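Local coordinates for glutathione S-transferase, N-terminal domain protein (Pseudomonas putida, PDB 4NAX) that binds oxidized glutathione disulfide, one molecule per subunit, and is probably a transferase of the glutathione S-transferase superfamily, at residues Phe7-Lys12 and Ala73-Asn78; Gly31-Ile36 and Phe121-Ile126. All blocks are in the same frame, centred on the assembly; numbering follows the deposited sequence.

In the fold
Both contacts involve the thioredoxin-like N-terminal domain, but at different places and with different chemistry. The centre of interaction 1 lies about 19 Å from the centre of the chain and is partly buried: the segment leading into and forming the short helix 9-12 sits on strand 73-76 of the central sheet through purely apolar side-chain contacts. Interaction 2 is buried, its centre about 4 Å from the centre of the chain, where helix 31-41 of the same domain faces helix 109-137 of the helical C-terminal domain. There a lysine amino group, an amide and a thioether meet beside the bound glutathione disulfide. The two contacts share no helix or strand, and their centres are about 21 Å apart.

Interaction 1: residues Phe7-Lys12 and Ala73-Asn78; sequences FPITRK and AILDPN
A chi1 of 180° turns Leu-75 CG away from the backbone N, while Phe-7 keeps its CG opposite its own carbonyl carbon (chi1 -66°), and the leucine's branched end comes to rest against one face of the Phe-7 ring. The two methyls divide the work. Leu-75 CD1 sits over the centre of that face in a CH-pi contact, 3.7 Å from the centroid of the Phe-7 ring and only 7° off its normal. Leu-75 CD2 enters the angle between the ring and the start of the helix, touching Phe-7 CB at 3.7 Å. It also meets Thr-10 CG2 at 4.0 Å and, more loosely, Ile-9 CG2. The other branch of Thr-10 helps to hold CG2 in place: Thr-10 OG1 hydrogen-bonds Phe-7 O at 2.8 Å, nearly in line with the carbonyl, and has Leu-4 O as a second partner. Phe-7 O also accepts from Thr-10 N. Replacing Phe-7 with an alanine would probably leave Leu-75 CD1 without its aromatic cover and open a gap above the strand. The Phe-7 side chain also touches Pro-84 and Pro-86, while Ile-9 reaches Phe-62 of helix 60-65. The N-terminal segment thus packs against both helix 60-65 and the mixed sheet; strand 73-76 runs there between antiparallel neighbours 21-25 and 85-88, in the sheet of the thioredoxin-like domain of glutathione transferases.

Interaction 2: residues Gly31-Ile36 and Phe121-Ile126; sequences GVKVSI and FQMGGI. With GDS (oxidized glutathione disulfide), chain C.
Lys-33 and Met-123 meet across the cleft between the thioredoxin-like domain and the all-helical C-terminal domain, where glutathione transferases hold their peptide ligand. The lysine chain, extended beyond CG, runs from helix 31-41 and presents NZ to two side chains of helix 109-137. Met-123 SD lies 3.5 Å from Lys-33 NZ, and the amide end of Gln-122 comes in from the opposite direction, with Gln-122 CD at 3.4 Å from Lys-33 NZ. Asn-30 OD1 and Ser-90 OG hydrogen-bond the same NZ and help to fix where it points; Asn-30 ND2 and Ser-90 OG also bind the ligand, tying the lysine to the same site. Bends at both chi2 (-71°) and chi3 (-70°) curl the methionine back towards the ligand, so that Met-123 CE lies 3.3 Å from OE8 of the glutathione disulfide. That oxygen belongs to the alpha-carboxylate of a gamma-glutamyl arm and is 3.9 Å from Lys-33 NZ, so any attraction between amine and carboxylate probably acts at longer range than a direct bond.

Further out, Gln-122 is backed by Ala-184, Ile-185 and Trp-188 of helix 180-193, whereas Met-123 packs on Met-120 of the second subunit. Besides the ordinary i+4 bond from Gly-125 N (2.9 Å), Phe-121 O takes a weak i+5 bond from Ile-126 N (3.3 Å), the pi-type turn of helix 109-137.

Interaction 1: residues Phe7-Lys12 and Ala73-Asn78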
# COMPACT_ATOMS: atom_id res chain seq x y z
N PHE A 7 22.49 -4.80 -14.14
CA PHE A 7 21.25 -5.33 -13.61
C PHE A 7 20.91 -6.62 -14.35
O PHE A 7 20.58 -6.57 -15.54
CB PHE A 7 20.15 -4.28 -13.79
CG PHE A 7 20.39 -3.06 -12.96
CD1 PHE A 7 21.21 -2.05 -13.44
CD2 PHE A 7 19.83 -2.94 -11.71
CE1 PHE A 7 21.48 -0.94 -12.66
CE2 PHE A 7 20.08 -1.83 -10.92
CZ PHE A 7 20.90 -0.82 -11.40
N PRO A 8 20.96 -7.77 -13.65
CA PRO A 8 20.72 -9.05 -14.34
C PRO A 8 19.37 -9.19 -15.02
O PRO A 8 19.22 -9.99 -15.94
CB PRO A 8 20.87 -10.08 -13.22
CG PRO A 8 21.82 -9.45 -12.26
CD PRO A 8 21.50 -7.98 -12.29
N ILE A 9 18.37 -8.41 -14.61
CA ILE A 9 17.09 -8.47 -15.29
C ILE A 9 17.24 -8.23 -16.81
O ILE A 9 16.48 -8.78 -17.61
CB ILE A 9 16.08 -7.50 -14.63
CG1 ILE A 9 14.65 -7.82 -15.10
CG2 ILE A 9 16.42 -6.05 -14.87
CD1 ILE A 9 13.56 -7.21 -14.25
N THR A 10 18.22 -7.41 -17.18
CA THR A 10 18.42 -7.04 -18.58
C THR A 10 19.00 -8.19 -19.41
O THR A 10 18.98 -8.12 -20.64
CB THR A 10 19.31 -5.80 -18.73
OG1 THR A 10 20.65 -6.09 -18.28
CG2 THR A 10 18.72 -4.59 -17.96
N ARG A 11 19.49 -9.23 -18.74
CA ARG A 11 19.94 -10.42 -19.46
C ARG A 11 18.74 -11.16 -20.03
O ARG A 11 18.80 -11.72 -21.12
CB ARG A 11 20.73 -11.35 -18.53
CG ARG A 11 22.07 -10.78 -18.10
CD ARG A 11 22.74 -11.66 -17.06
NE ARG A 11 23.62 -10.88 -16.20
CZ ARG A 11 24.06 -11.27 -15.00
NH1 ARG A 11 23.66 -12.42 -14.47
NH2 ARG A 11 24.88 -10.47 -14.32
N LYS A 12 17.64 -11.14 -19.28
CA LYS A 12 16.45 -11.86 -19.68
C LYS A 12 15.52 -11.02 -20.57
O LYS A 12 14.88 -11.56 -21.47
CB LYS A 12 15.74 -12.40 -18.44
CG LYS A 12 14.55 -13.28 -18.72
CD LYS A 12 14.12 -13.97 -17.44
CE LYS A 12 12.89 -14.83 -17.65
NZ LYS A 12 13.20 -16.07 -18.40
N ALA A 73 7.51 -3.80 -12.22
CA ALA A 73 8.82 -3.31 -11.76
C ALA A 73 9.37 -2.45 -12.87
O ALA A 73 9.01 -2.62 -14.04
CB ALA A 73 9.75 -4.45 -11.42
N ILE A 74 10.24 -1.52 -12.50
CA ILE A 74 10.92 -0.67 -13.47
C ILE A 74 12.42 -0.63 -13.23
O ILE A 74 12.91 -0.89 -12.12
CB ILE A 74 10.37 0.77 -13.49
CG1 ILE A 74 10.58 1.49 -12.14
CG2 ILE A 74 8.90 0.78 -13.90
CD1 ILE A 74 10.41 2.99 -12.19
N LEU A 75 13.13 -0.25 -14.28
CA LEU A 75 14.55 0.12 -14.20
C LEU A 75 14.69 1.40 -15.01
O LEU A 75 14.58 1.38 -16.24
CB LEU A 75 15.45 -0.98 -14.72
CG LEU A 75 16.95 -0.70 -14.68
CD1 LEU A 75 17.44 -0.37 -13.28
CD2 LEU A 75 17.67 -1.91 -15.25
N ASP A 76 14.84 2.53 -14.32
CA ASP A 76 14.93 3.83 -14.99
C ASP A 76 16.40 4.20 -15.13
O ASP A 76 17.05 4.47 -14.12
CB ASP A 76 14.23 4.90 -14.18
CG ASP A 76 14.15 6.24 -14.89
OD1 ASP A 76 14.65 6.33 -16.02
OD2 ASP A 76 13.60 7.20 -14.32
N PRO A 77 16.94 4.22 -16.36
CA PRO A 77 18.35 4.60 -16.50
C PRO A 77 18.60 6.04 -16.05
O PRO A 77 19.73 6.38 -15.64
CB PRO A 77 18.63 4.43 -18.00
CG PRO A 77 17.31 4.54 -18.66
CD PRO A 77 16.30 4.01 -17.68
N ASN A 78 17.57 6.88 -16.15
CA ASN A 78 17.64 8.30 -15.81
C ASN A 78 17.06 8.57 -14.43
O ASN A 78 16.20 9.43 -14.27
CB ASN A 78 16.97 9.13 -16.89
CG ASN A 78 17.41 8.69 -18.28
OD1 ASN A 78 18.59 8.69 -18.58
ND2 ASN A 78 16.45 8.28 -19.11

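Interaction 2: residues Gly31-Ile36 and Phe121-Ile126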
# COMPACT_ATOMS: atom_id res chain seq x y z
N GLY A 31 -0.19 -3.92 -12.98
CA GLY A 31 0.68 -3.55 -14.08
C GLY A 31 0.18 -2.34 -14.83
O GLY A 31 0.96 -1.45 -15.17
N VAL A 32 -1.13 -2.30 -15.09
CA VAL A 32 -1.66 -1.21 -15.90
C VAL A 32 -1.64 0.13 -15.17
O VAL A 32 -1.67 1.17 -15.80
CB VAL A 32 -3.05 -1.51 -16.49
CG1 VAL A 32 -3.04 -2.78 -17.31
CG2 VAL A 32 -4.13 -1.52 -15.42
N LYS A 33 -1.56 0.14 -13.84
CA LYS A 33 -1.39 1.41 -13.15
C LYS A 33 -0.16 2.11 -13.76
O LYS A 33 -0.19 3.32 -13.98
CB LYS A 33 -1.12 1.20 -11.66
CG LYS A 33 -2.24 0.60 -10.84
CD LYS A 33 -1.72 0.31 -9.45
CE LYS A 33 -2.69 -0.45 -8.56
NZ LYS A 33 -2.02 -0.80 -7.25
N VAL A 34 0.92 1.36 -13.96
CA VAL A 34 2.18 1.94 -14.35
C VAL A 34 2.23 2.27 -15.83
O VAL A 34 2.69 3.37 -16.21
CB VAL A 34 3.35 1.06 -13.90
CG1 VAL A 34 4.67 1.62 -14.41
CG2 VAL A 34 3.37 0.94 -12.39
N SER A 35 1.73 1.37 -16.68
CA SER A 35 1.64 1.71 -18.10
C SER A 35 0.69 2.90 -18.35
O SER A 35 1.00 3.79 -19.15
CB SER A 35 1.30 0.50 -18.95
OG SER A 35 0.18 -0.15 -18.38
N ILE A 36 -0.45 2.93 -17.66
CA ILE A 36 -1.33 4.07 -17.77
C ILE A 36 -0.59 5.35 -17.36
O ILE A 36 -0.66 6.37 -18.05
CB ILE A 36 -2.62 3.89 -16.94
CG1 ILE A 36 -3.50 2.82 -17.57
CG2 ILE A 36 -3.38 5.21 -16.86
CD1 ILE A 36 -4.64 2.38 -16.70
N PHE A 121 -4.79 3.93 0.73
CA PHE A 121 -6.08 3.27 0.84
C PHE A 121 -6.22 2.22 -0.27
O PHE A 121 -6.68 1.08 -0.04
CB PHE A 121 -7.20 4.33 0.79
CG PHE A 121 -8.58 3.79 0.56
CD1 PHE A 121 -9.37 3.37 1.61
CD2 PHE A 121 -9.10 3.75 -0.72
CE1 PHE A 121 -10.66 2.92 1.39
CE2 PHE A 121 -10.39 3.29 -0.94
CZ PHE A 121 -11.16 2.86 0.12
N GLN A 122 -5.81 2.58 -1.48
CA GLN A 122 -5.84 1.64 -2.58
C GLN A 122 -4.92 0.46 -2.32
O GLN A 122 -5.29 -0.71 -2.48
CB GLN A 122 -5.48 2.34 -3.90
CG GLN A 122 -5.66 1.46 -5.13
CD GLN A 122 -4.55 0.44 -5.30
OE1 GLN A 122 -3.38 0.80 -5.30
NE2 GLN A 122 -4.90 -0.82 -5.51
N MET A 123 -3.68 0.77 -1.93
CA MET A 123 -2.64 -0.25 -1.81
C MET A 123 -2.91 -1.24 -0.69
O MET A 123 -2.56 -2.41 -0.80
CB MET A 123 -1.27 0.40 -1.66
CG MET A 123 -0.75 1.05 -2.96
SD MET A 123 -0.27 -0.10 -4.25
CE MET A 123 1.20 -0.78 -3.54
N GLY A 124 -3.53 -0.77 0.40
CA GLY A 124 -3.84 -1.63 1.54
C GLY A 124 -5.22 -2.25 1.52
O GLY A 124 -5.43 -3.36 2.07
N GLY A 125 -6.16 -1.60 0.85
CA GLY A 125 -7.57 -1.99 0.89
C GLY A 125 -8.05 -2.50 -0.45
O GLY A 125 -8.34 -3.68 -0.62
N ILE A 126 -8.15 -1.59 -1.42
CA ILE A 126 -8.73 -1.93 -2.72
C ILE A 126 -8.04 -3.12 -3.38
O ILE A 126 -8.68 -4.09 -3.75
CB ILE A 126 -8.71 -0.71 -3.64
CG1 ILE A 126 -9.56 0.45 -3.09
CG2 ILE A 126 -9.08 -1.10 -5.06
CD1 ILE A 126 -11.04 0.20 -3.10
N1 GDS C . -0.32 -15.20 -5.91
CA1 GDS C . -1.56 -14.55 -6.30
C1 GDS C . -2.75 -15.23 -5.66
OE1 GDS C . -3.81 -14.56 -5.55
OE2 GDS C . -2.67 -16.41 -5.27
CB1 GDS C . -1.70 -14.58 -7.83
CG1 GDS C . -2.73 -13.59 -8.40
CD1 GDS C . -2.30 -12.17 -8.18
O1 GDS C . -1.12 -11.88 -8.09
N2 GDS C . -3.28 -11.28 -8.09
CA2 GDS C . -3.05 -9.86 -7.95
C2 GDS C . -3.58 -9.34 -6.64
O2 GDS C . -4.64 -9.77 -6.18
CB2 GDS C . -3.74 -9.11 -9.10
SG2 GDS C . -3.03 -9.38 -10.72
N3 GDS C . -2.88 -8.38 -6.05
CA3 GDS C . -3.27 -7.81 -4.77
C3 GDS C . -2.89 -6.35 -4.60
OE3 GDS C . -2.77 -5.95 -3.43
OE4 GDS C . -2.80 -5.65 -5.62
N4 GDS C . 1.68 -11.88 -9.24
CA4 GDS C . 2.66 -12.91 -9.51
C4 GDS C . 2.70 -13.99 -8.47
OE5 GDS C . 3.50 -14.96 -8.63
OE6 GDS C . 1.90 -13.91 -7.50
C5 GDS C . 1.91 -10.61 -9.55
O5 GDS C . 2.97 -10.26 -10.05
CA5 GDS C . 0.79 -9.62 -9.31
N5 GDS C . 1.33 -8.38 -8.76
CB5 GDS C . 0.10 -9.35 -10.64
SG5 GDS C . -1.21 -8.13 -10.58
CA6 GDS C . 2.01 -4.94 -5.31
C6 GDS C . 1.97 -3.79 -6.28
OE7 GDS C . 2.83 -3.76 -7.19
OE8 GDS C . 1.09 -2.92 -6.11
N6 GDS C . 1.54 -4.49 -3.99
CB6 GDS C . 1.12 -6.08 -5.83
CG6 GDS C . 1.66 -6.66 -7.14
CD6 GDS C . 0.93 -7.90 -7.58
O6 GDS C . 0.00 -8.39 -6.92